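Local coordinates for phosphate-binding protein (Xanthomonas axonopodis pv. citri, PDB 5UB3), which probably serves as a periplasmic sensor of the phosphonate-binding family, working with a diguanylate cyclase partner, and is captured here with a bound chloride ion, at residues G271-R274 and V275-V279; M71-Q75 and R76-H80; L25-V28 and V29-R33; A223-Q226 and R227-V231. All blocks are in the same frame, centred on the assembly; numbering follows the deposited sequence.

Interaction 1 (G271-R274 and V275-V279)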
loop_
_atom_site.group_PDB
_atom_site.type_symbol
_atom_site.label_atom_id
_atom_site.label_comp_id
_atom_site.label_asym_id
_atom_site.label_seq_id
_atom_site.Cartn_x
_atom_site.Cartn_y
_atom_site.Cartn_z
ATOM N N GLY A 271 -10.295 3.549 9.892
ATOM C CA GLY A 271 -9.764 2.256 10.267
ATOM C C GLY A 271 -8.287 2.266 10.526
ATOM O O GLY A 271 -7.807 1.662 11.464
ATOM N N VAL A 272 -7.550 2.950 9.656
ATOM C CA VAL A 272 -6.120 3.168 9.845
ATOM C C VAL A 272 -5.879 3.922 11.124
ATOM O O VAL A 272 -4.959 3.573 11.844
ATOM C CB VAL A 272 -5.506 3.936 8.633
ATOM C CG1 VAL A 272 -4.114 4.474 8.933
ATOM C CG2 VAL A 272 -5.507 3.011 7.416
ATOM N N GLN A 273 -6.683 4.977 11.397
ATOM C CA GLN A 273 -6.458 5.768 12.609
ATOM C C GLN A 273 -6.653 4.870 13.810
ATOM O O GLN A 273 -5.940 4.957 14.778
ATOM C CB GLN A 273 -7.432 6.971 12.718
ATOM C CG GLN A 273 -7.182 7.870 13.913
ATOM C CD GLN A 273 -5.803 8.500 13.838
ATOM O OE1 GLN A 273 -4.873 8.165 14.610
ATOM N NE2 GLN A 273 -5.643 9.332 12.856
ATOM N N ARG A 274 -7.641 4.018 13.733
ATOM C CA ARG A 274 -7.916 3.102 14.844
ATOM C C ARG A 274 -6.766 2.163 15.071
ATOM O O ARG A 274 -6.385 1.885 16.231
ATOM C CB ARG A 274 -9.168 2.327 14.545
ATOM C CG ARG A 274 -9.588 1.393 15.644
ATOM C CD ARG A 274 -10.788 0.587 15.185
ATOM N NE ARG A 274 -11.263 -0.291 16.230
ATOM C CZ ARG A 274 -12.324 -1.090 16.130
ATOM N NH1 ARG A 274 -13.064 -1.177 15.021
ATOM N NH2 ARG A 274 -12.636 -1.810 17.165
ATOM N N VAL A 275 -6.204 1.640 13.978
ATOM C CA VAL A 275 -5.015 0.790 14.089
ATOM C C VAL A 275 -3.873 1.576 14.767
ATOM O O VAL A 275 -3.179 1.102 15.693
ATOM C CB VAL A 275 -4.566 0.254 12.717
ATOM C CG1 VAL A 275 -3.185 -0.426 12.836
ATOM C CG2 VAL A 275 -5.578 -0.743 12.189
ATOM N N ARG A 276 -3.705 2.799 14.298
ATOM C CA ARG A 276 -2.656 3.639 14.829
ATOM C C ARG A 276 -2.871 3.968 16.305
ATOM O O ARG A 276 -1.928 3.990 17.084
ATOM C CB ARG A 276 -2.578 4.879 14.037
ATOM C CG ARG A 276 -1.921 4.659 12.695
ATOM C CD ARG A 276 -1.843 5.991 12.015
ATOM N NE ARG A 276 -0.825 6.816 12.672
ATOM C CZ ARG A 276 -0.823 8.140 12.681
ATOM N NH1 ARG A 276 -1.748 8.840 12.021
ATOM N NH2 ARG A 276 0.155 8.776 13.333
ATOM N N ASP A 277 -4.113 4.237 16.661
ATOM C CA ASP A 277 -4.468 4.574 18.036
ATOM C C ASP A 277 -4.273 3.350 18.956
ATOM O O ASP A 277 -3.850 3.517 20.084
ATOM C CB ASP A 277 -5.871 5.165 18.067
ATOM C CG ASP A 277 -5.910 6.567 17.508
ATOM O OD1 ASP A 277 -4.824 7.177 17.348
ATOM O OD2 ASP A 277 -7.009 7.076 17.243
ATOM N N HIS A 278 -4.456 2.131 18.454
ATOM C CA HIS A 278 -4.509 0.930 19.313
ATOM C C HIS A 278 -3.362 -0.033 19.019
ATOM O O HIS A 278 -3.554 -1.240 19.039
ATOM C CB HIS A 278 -5.929 0.288 19.252
ATOM C CG HIS A 278 -7.044 1.261 19.595
ATOM N ND1 HIS A 278 -7.383 1.587 20.897
ATOM C CD2 HIS A 278 -7.852 2.022 18.806
ATOM C CE1 HIS A 278 -8.361 2.478 20.892
ATOM N NE2 HIS A 278 -8.661 2.763 19.638
ATOM N N VAL A 279 -2.167 0.534 18.807
ATOM C CA VAL A 279 -0.913 -0.215 18.603
ATOM C C VAL A 279 0.315 0.475 19.262
ATOM O O VAL A 279 0.868 1.454 18.767
ATOM C CB VAL A 279 -0.678 -0.470 17.112
ATOM C CG1 VAL A 279 0.759 -0.865 16.838
ATOM C CG2 VAL A 279 -1.623 -1.577 16.603
#
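Gly271 O, Val272 O, Gln273 O and Arg274 O each receive the backbone N-H four residues on, from Val275, Arg276, Asp277 and His278, so alpha-helical geometry persists to the end of helix 259-277. The bond from Asp277 N to Gln273 O is the shortest of the four at 2.7 Å. The one from His278 N to Arg274 O has an N-H...O angle of only 130°, and His278 is also the first residue whose backbone leaves helical values. Among the side chains, Val275 tucks CG2 against the carbonyl of the preceding turn, 3.4 Å from Gly271 O. The aliphatic part of Arg276 passes across Val272 at a slant, where CG1 of the valine is 4.1 Å from CD of the arginine. Asp277 folds back over the last turn: with CG beside the backbone N (chi1 -73°), its carboxylate carbon CG comes within 3.2 Å of Gln273 O. His278 turns the edge of its imidazole toward Arg274, placing CD2 3.0 Å from Arg274 O. The same CD2 meets the start of the extended arginine chain, 3.7 Å from Arg274 CG, while the guanidinium and ring planes stand nearly perpendicular. Helix 67-75 is touched by Val272 and Arg276, both of which meet Leu72, and its Gln75 accepts a hydrogen bond from Arg276 NH1. Helix 124-136 is touched by Val275, at Leu132, and by Arg274, at Leu135, so this C-terminal helix end is in contact with two helices of the binding-protein fold.

Interaction 2 (M71-Q75 and R76-H80)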
loop_
_atom_site.group_PDB
_atom_site.type_symbol
_atom_site.label_atom_id
_atom_site.label_comp_id
_atom_site.label_asym_id
_atom_site.label_seq_id
_atom_site.Cartn_x
_atom_site.Cartn_y
_atom_site.Cartn_z
ATOM N N MET A 71 -3.508 7.087 3.488
ATOM C CA MET A 71 -4.219 7.639 4.602
ATOM C C MET A 71 -3.281 7.939 5.757
ATOM O O MET A 71 -3.515 8.921 6.447
ATOM C CB MET A 71 -5.424 6.765 5.006
ATOM C CG MET A 71 -6.472 6.681 3.902
ATOM S SD MET A 71 -7.146 8.265 3.439
ATOM C CE MET A 71 -6.174 8.770 1.984
ATOM N N LEU A 72 -2.208 7.141 5.939
ATOM C CA LEU A 72 -1.194 7.525 6.929
ATOM C C LEU A 72 -0.675 8.922 6.609
ATOM O O LEU A 72 -0.498 9.772 7.509
ATOM C CB LEU A 72 -0.004 6.565 6.950
ATOM C CG LEU A 72 -0.349 5.174 7.409
ATOM C CD1 LEU A 72 0.858 4.263 7.221
ATOM C CD2 LEU A 72 -0.733 5.185 8.854
ATOM N N LEU A 73 -0.418 9.163 5.331
ATOM C CA LEU A 73 0.111 10.460 4.937
ATOM C C LEU A 73 -0.931 11.558 5.144
ATOM O O LEU A 73 -0.612 12.602 5.715
ATOM C CB LEU A 73 0.597 10.457 3.511
ATOM C CG LEU A 73 1.640 9.421 3.121
ATOM C CD1 LEU A 73 1.851 9.411 1.614
ATOM C CD2 LEU A 73 2.933 9.668 3.875
ATOM N N GLU A 74 -2.166 11.331 4.706
ATOM C CA GLU A 74 -3.231 12.339 4.909
ATOM C C GLU A 74 -3.444 12.627 6.398
ATOM O O GLU A 74 -3.613 13.771 6.780
ATOM C CB GLU A 74 -4.554 11.917 4.273
ATOM C CG GLU A 74 -5.558 13.051 4.186
ATOM C CD GLU A 74 -6.833 12.668 3.487
ATOM O OE1 GLU A 74 -7.331 13.413 2.633
ATOM O OE2 GLU A 74 -7.371 11.659 3.876
ATOM N N GLN A 75 -3.409 11.595 7.230
ATOM C CA GLN A 75 -3.648 11.788 8.678
ATOM C C GLN A 75 -2.625 12.642 9.360
ATOM O O GLN A 75 -2.956 13.413 10.231
ATOM C CB GLN A 75 -3.688 10.469 9.414
ATOM C CG GLN A 75 -4.939 9.707 9.137
ATOM C CD GLN A 75 -4.838 8.270 9.606
ATOM O OE1 GLN A 75 -3.857 7.859 10.282
ATOM N NE2 GLN A 75 -5.882 7.497 9.308
ATOM N N ARG A 76 -1.380 12.475 8.958
ATOM C CA ARG A 76 -0.327 13.344 9.407
ATOM C C ARG A 76 -0.402 14.733 8.763
ATOM O O ARG A 76 0.431 15.546 9.052
ATOM C CB ARG A 76 1.036 12.701 9.176
ATOM C CG ARG A 76 1.216 11.425 9.985
ATOM C CD ARG A 76 2.544 10.812 9.644
ATOM N NE ARG A 76 2.907 9.817 10.630
ATOM C CZ ARG A 76 2.676 8.513 10.549
ATOM N NH1 ARG A 76 2.061 7.969 9.499
ATOM N NH2 ARG A 76 3.089 7.734 11.537
ATOM N N GLY A 77 -1.398 15.033 7.935
ATOM C CA GLY A 77 -1.569 16.406 7.428
ATOM C C GLY A 77 -0.663 16.813 6.277
ATOM O O GLY A 77 -0.594 17.995 5.925
ATOM N N SER A 78 -0.007 15.839 5.664
ATOM C CA SER A 78 1.056 16.113 4.740
ATOM C C SER A 78 0.681 15.933 3.227
ATOM O O SER A 78 1.401 16.409 2.337
ATOM C CB SER A 78 2.244 15.285 5.164
ATOM O OG SER A 78 2.044 13.905 4.953
ATOM N N ALA A 79 -0.495 15.383 2.956
ATOM C CA ALA A 79 -0.947 15.117 1.610
ATOM C C ALA A 79 -2.474 14.884 1.488
ATOM O O ALA A 79 -3.144 14.507 2.457
ATOM C CB ALA A 79 -0.209 13.930 1.095
ATOM N N HIS A 80 -2.996 15.056 0.282
ATOM C CA HIS A 80 -4.425 14.850 0.031
ATOM C C HIS A 80 -4.591 14.154 -1.306
ATOM O O HIS A 80 -3.712 14.257 -2.158
ATOM C CB HIS A 80 -5.204 16.179 0.091
ATOM C CG HIS A 80 -4.673 17.212 -0.854
ATOM N ND1 HIS A 80 -3.602 18.013 -0.532
ATOM C CD2 HIS A 80 -5.069 17.592 -2.084
ATOM C CE1 HIS A 80 -3.312 18.803 -1.552
ATOM N NE2 HIS A 80 -4.194 18.579 -2.498
HETATM O O HOH W 1 -3.372 15.978 4.984
#
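Arg76 N donates to Leu72 O at 3.2 Å, a regular i to i+4 helical bond where helix 67-75 gives way to the turn before strand 79-87. The Arg76 side chain runs back in extended form alongside Leu72, pointing the same way, and brings the edge of its guanidinium to the leucine: NH1 lies 3.6 Å from Leu72 CB, in the guanidinium plane. Gly77 follows with positive phi (80°), and its N binds Glu74 O at 2.8 Å from well above the carbonyl plane. Ser78 N then reaches back to Leu73 O at 3.3 Å, and these two returning bonds define a Schellman motif that closes the helix. Ala79 opens the strand. Its CB packs on Leu73 CB at 4.3 Å, and its O is 3.3 Å from Glu74 CA in a CA-H...O contact. One water donates to both Glu74 O and Ala79 O, 2.9 Å from each, bridging helix and strand backbones. His80 turns its ring away from the helix, and NE2 bonds to Glu225. Around the turn, Leu72 and Arg76 meet helix 48-56, Leu72 also touches helix 259-277, and Ala79 and His80 lie against strand 209-217; the backbone of His80 is hydrogen-bonded to Val216 of that strand, and that of Ser78 to Thr218 just beyond it.

Interaction 3 (L25-V28 and V29-R33)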
loop_
_atom_site.group_PDB
_atom_site.type_symbol
_atom_site.label_atom_id
_atom_site.label_comp_id
_atom_site.label_asym_id
_atom_site.label_seq_id
_atom_site.Cartn_x
_atom_site.Cartn_y
_atom_site.Cartn_z
ATOM N N LEU A 25 7.350 10.139 -14.749
ATOM C CA LEU A 25 7.821 11.487 -14.413
ATOM C C LEU A 25 8.335 12.160 -15.664
ATOM O O LEU A 25 7.997 13.290 -15.908
ATOM C CB LEU A 25 8.906 11.455 -13.364
ATOM C CG LEU A 25 9.421 12.784 -12.864
ATOM C CD1 LEU A 25 8.384 13.530 -12.018
ATOM C CD2 LEU A 25 10.738 12.583 -12.128
ATOM N N ASP A 26 9.104 11.439 -16.478
ATOM C CA ASP A 26 9.591 11.962 -17.788
ATOM C C ASP A 26 8.489 12.263 -18.775
ATOM O O ASP A 26 8.607 13.201 -19.522
ATOM C CB ASP A 26 10.616 11.052 -18.417
ATOM C CG ASP A 26 11.920 11.029 -17.626
ATOM O OD1 ASP A 26 12.066 11.815 -16.683
ATOM O OD2 ASP A 26 12.791 10.238 -17.923
ATOM N N TYR A 27 7.411 11.520 -18.719
ATOM C CA TYR A 27 6.204 11.844 -19.483
ATOM C C TYR A 27 5.480 13.092 -18.915
ATOM O O TYR A 27 5.060 14.000 -19.674
ATOM C CB TYR A 27 5.298 10.616 -19.516
ATOM C CG TYR A 27 4.004 10.889 -20.183
ATOM C CD1 TYR A 27 2.933 11.387 -19.445
ATOM C CD2 TYR A 27 3.843 10.689 -21.558
ATOM C CE1 TYR A 27 1.727 11.678 -20.048
ATOM C CE2 TYR A 27 2.627 10.957 -22.165
ATOM C CZ TYR A 27 1.577 11.448 -21.403
ATOM O OH TYR A 27 0.348 11.747 -21.922
ATOM N N VAL A 28 5.368 13.173 -17.591
ATOM C CA VAL A 28 4.577 14.251 -16.960
ATOM C C VAL A 28 5.237 15.651 -17.097
ATOM O O VAL A 28 4.593 16.641 -17.465
ATOM C CB VAL A 28 4.329 13.888 -15.478
ATOM C CG1 VAL A 28 3.893 15.053 -14.635
ATOM C CG2 VAL A 28 3.301 12.753 -15.431
ATOM N N VAL A 29 6.527 15.698 -16.804
ATOM C CA VAL A 29 7.274 16.966 -16.631
ATOM C C VAL A 29 7.142 17.902 -17.818
ATOM O O VAL A 29 6.685 19.061 -17.652
ATOM C CB VAL A 29 8.735 16.715 -16.170
ATOM C CG1 VAL A 29 9.671 17.957 -16.296
ATOM C CG2 VAL A 29 8.744 16.258 -14.726
ATOM N N PRO A 30 7.443 17.410 -19.014
ATOM C CA PRO A 30 7.264 18.335 -20.149
ATOM C C PRO A 30 5.856 18.843 -20.299
ATOM O O PRO A 30 5.649 19.970 -20.764
ATOM C CB PRO A 30 7.596 17.486 -21.351
ATOM C CG PRO A 30 8.445 16.381 -20.839
ATOM C CD PRO A 30 8.109 16.158 -19.404
ATOM N N ARG A 31 4.876 18.041 -19.897
ATOM C CA ARG A 31 3.482 18.455 -20.036
ATOM C C ARG A 31 2.978 19.394 -18.961
ATOM O O ARG A 31 1.813 19.773 -18.978
ATOM C CB ARG A 31 2.588 17.224 -20.163
ATOM C CG ARG A 31 2.869 16.535 -21.471
ATOM C CD ARG A 31 2.475 15.054 -21.441
ATOM N NE ARG A 31 2.692 14.454 -22.777
ATOM C CZ ARG A 31 3.842 13.951 -23.241
ATOM N NH1 ARG A 31 4.968 13.946 -22.518
ATOM N NH2 ARG A 31 3.865 13.433 -24.474
ATOM N N MET A 32 3.862 19.838 -18.067
ATOM C CA MET A 32 3.492 20.739 -16.997
ATOM C C MET A 32 4.217 22.084 -17.151
ATOM O O MET A 32 4.233 22.867 -16.210
ATOM C CB MET A 32 3.956 20.157 -15.661
ATOM C CG MET A 32 3.521 18.735 -15.303
ATOM S SD MET A 32 2.036 18.751 -14.330
ATOM C CE MET A 32 2.370 19.650 -12.827
ATOM N N ARG A 33 4.838 22.350 -18.295
ATOM C CA ARG A 33 5.620 23.589 -18.435
ATOM C C ARG A 33 4.825 24.827 -18.229
ATOM O O ARG A 33 5.307 25.809 -17.673
ATOM C CB ARG A 33 6.293 23.695 -19.797
ATOM C CG ARG A 33 7.465 24.643 -19.673
ATOM C CD ARG A 33 8.071 24.986 -21.001
ATOM N NE ARG A 33 9.117 25.960 -20.749
ATOM C CZ ARG A 33 10.325 25.656 -20.280
ATOM N NH1 ARG A 33 10.697 24.393 -20.005
ATOM N NH2 ARG A 33 11.174 26.642 -20.089
#
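The guanidinium of Arg31 lies flat on the ring of Tyr27, a stacked cation-pi pair formed where helix 14-28 runs into residues 29-33. Their planes differ by only 12°, and Arg31 CZ sits 3.8 Å from the ring centroid. Tyr27 CE2 lies 3.4 Å above the guanidinium plane, over its centre, while Arg31 NE is displaced toward the rim of the tyrosine ring. The methylene CD adds a CH-pi contact on the same ring. A side-chain-to-backbone hydrogen bond helps hold the cation there: Arg31 NH1 donates to Tyr27 O at 2.8 Å, in the carbonyl plane and on a lone pair. One residue therefore offers both its ring and its carbonyl to the same arginine. The tyrosine ring reaches that position because CG is anti to the backbone N (chi1 176°). Farther out, Val29 N binds Leu25 O at 3.0 Å, and Val29 CG2 rests on Leu25 CD1. Val28 and Met32 lie side by side, with Val28 CG1 3.8 Å from Met32 CG, facing helix 222-235. From helix 14-28 itself, Leu25 and Val28 touch strand 4-8. The far end of the tyrosine is anchored too, its OH hydrogen-bonded to Asp238 OD2.

Interaction 4 (A223-Q226 and R227-V231)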
loop_
_atom_site.group_PDB
_atom_site.type_symbol
_atom_site.label_atom_id
_atom_site.label_comp_id
_atom_site.label_asym_id
_atom_site.label_seq_id
_atom_site.Cartn_x
_atom_site.Cartn_y
_atom_site.Cartn_z
ATOM N N ALA A 223 -2.450 25.489 -9.192
ATOM C CA ALA A 223 -2.327 25.340 -10.683
ATOM C C ALA A 223 -1.487 24.086 -11.067
ATOM O O ALA A 223 -1.745 23.384 -12.046
ATOM C CB ALA A 223 -1.742 26.582 -11.306
ATOM N N VAL A 224 -0.508 23.788 -10.246
ATOM C CA VAL A 224 0.317 22.594 -10.462
ATOM C C VAL A 224 -0.548 21.389 -10.194
ATOM O O VAL A 224 -0.566 20.469 -10.977
ATOM C CB VAL A 224 1.589 22.628 -9.597
ATOM C CG1 VAL A 224 2.397 21.346 -9.705
ATOM C CG2 VAL A 224 2.468 23.793 -10.036
ATOM N N GLU A 225 -1.274 21.435 -9.085
ATOM C CA GLU A 225 -2.168 20.363 -8.729
ATOM C C GLU A 225 -3.178 20.072 -9.848
ATOM O O GLU A 225 -3.369 18.937 -10.247
ATOM C CB GLU A 225 -2.857 20.622 -7.399
ATOM C CG GLU A 225 -3.845 19.518 -7.093
ATOM C CD GLU A 225 -4.370 19.509 -5.692
ATOM O OE1 GLU A 225 -3.795 20.074 -4.783
ATOM O OE2 GLU A 225 -5.416 18.939 -5.500
ATOM N N GLN A 226 -3.812 21.125 -10.340
ATOM C CA GLN A 226 -4.860 20.998 -11.329
ATOM C C GLN A 226 -4.345 20.416 -12.636
ATOM O O GLN A 226 -4.989 19.569 -13.271
ATOM C CB GLN A 226 -5.532 22.379 -11.488
ATOM C CG GLN A 226 -6.455 22.549 -12.682
ATOM C CD GLN A 226 -6.992 23.988 -12.704
ATOM O OE1 GLN A 226 -6.271 24.940 -13.065
ATOM N NE2 GLN A 226 -8.243 24.158 -12.267
ATOM N N ARG A 227 -3.139 20.844 -13.005
ATOM C CA ARG A 227 -2.562 20.449 -14.273
ATOM C C ARG A 227 -2.033 19.025 -14.159
ATOM O O ARG A 227 -2.173 18.247 -15.082
ATOM C CB ARG A 227 -1.413 21.405 -14.621
ATOM C CG ARG A 227 -0.653 21.043 -15.875
ATOM C CD ARG A 227 -1.527 21.187 -17.139
ATOM N NE ARG A 227 -0.832 20.569 -18.277
ATOM C CZ ARG A 227 -1.415 20.108 -19.395
ATOM N NH1 ARG A 227 -2.747 20.174 -19.565
ATOM N NH2 ARG A 227 -0.655 19.559 -20.347
ATOM N N LEU A 228 -1.414 18.701 -13.026
ATOM C CA LEU A 228 -1.009 17.303 -12.786
ATOM C C LEU A 228 -2.173 16.322 -12.989
ATOM O O LEU A 228 -2.006 15.293 -13.649
ATOM C CB LEU A 228 -0.461 17.089 -11.382
ATOM C CG LEU A 228 0.157 15.721 -11.067
ATOM C CD1 LEU A 228 1.241 15.259 -12.052
ATOM C CD2 LEU A 228 0.740 15.790 -9.665
ATOM N N ARG A 229 -3.309 16.662 -12.390
ATOM C CA ARG A 229 -4.521 15.873 -12.459
ATOM C C ARG A 229 -4.907 15.719 -13.922
ATOM O O ARG A 229 -5.158 14.633 -14.386
ATOM C CB ARG A 229 -5.655 16.535 -11.665
ATOM C CG ARG A 229 -6.813 15.563 -11.525
ATOM C CD ARG A 229 -8.029 16.044 -10.788
ATOM N NE ARG A 229 -7.756 16.288 -9.381
ATOM C CZ ARG A 229 -7.452 17.476 -8.876
ATOM N NH1 ARG A 229 -7.325 18.523 -9.684
ATOM N NH2 ARG A 229 -7.293 17.629 -7.554
ATOM N N VAL A 230 -4.930 16.831 -14.645
ATOM C CA VAL A 230 -5.299 16.783 -16.061
ATOM C C VAL A 230 -4.306 15.898 -16.771
ATOM O O VAL A 230 -4.723 14.964 -17.539
ATOM C CB VAL A 230 -5.421 18.194 -16.660
ATOM C CG1 VAL A 230 -5.624 18.127 -18.171
ATOM C CG2 VAL A 230 -6.598 18.931 -16.023
ATOM N N VAL A 231 -3.020 16.077 -16.490
ATOM C CA VAL A 231 -2.041 15.312 -17.274
ATOM C C VAL A 231 -2.180 13.785 -17.027
ATOM O O VAL A 231 -2.117 12.972 -17.944
ATOM C CB VAL A 231 -0.613 15.781 -16.963
ATOM C CG1 VAL A 231 0.401 14.830 -17.530
ATOM C CG2 VAL A 231 -0.390 17.179 -17.500
#
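Leu228 N donates to Val224 O at 2.8 Å and 168°, the shortest polar bond between residues 223-226 and 227-231 and a regular alpha-helical i to i+4 link inside helix 222-235. The same pattern joins Arg227 to Ala223, Arg229 to Glu225 and Val230 to Gln226, each of these three at 3.1 Å from N to O. On one flank Glu225 and Arg229 form an i to i+4 salt bridge, their side chains running side by side. Arg229 NH2 meets Glu225 OE2 at 3.1 Å with a poor donor angle, so the hydrogen bond within the bridge is weak; the two flat groups are turned 50° apart. A bend in the arginine chain at chi3 (-66°) folds its guanidinium back to the glutamate. Each partner has a further tie to strand 79-87, since Glu225 OE1 is bonded to His80 and Arg229 NE donates to Leu82 O. Val230 places CG2 3.3 Å from Gln226 O. Arg227 leans instead toward the loop after helix 14-28, with NE in a salt bridge to Glu34 and NH2 donating to Arg31 O. One face of its guanidinium is met by Val231, whose CG2 stands 3.3 Å above the plane, offset toward the rim.

The four contacts form a chain of touching neighbours. Interactions 1 and 2, with centres 14 Å apart, meet where Arg276 NH1 reaches Gln75 OE1 (2.9 Å), although Arg276 NH2 and Arg76 NH2 bring like charges close there. Interaction 2 joins interaction 4 through His80 NE2 and Glu225 OE1 at 2.8 Å. Interactions 3 and 4, centres 11 Å apart, are tied by Arg31 O and Arg227 NH2 at 2.8 Å and by Met32 CE packed on Val224 CG1 at 3.6 Å. Interactions 1 and 3 lie on opposite sides of the chain's centre, about 37 Å between centres. None of the bonds described involves the bound chloride.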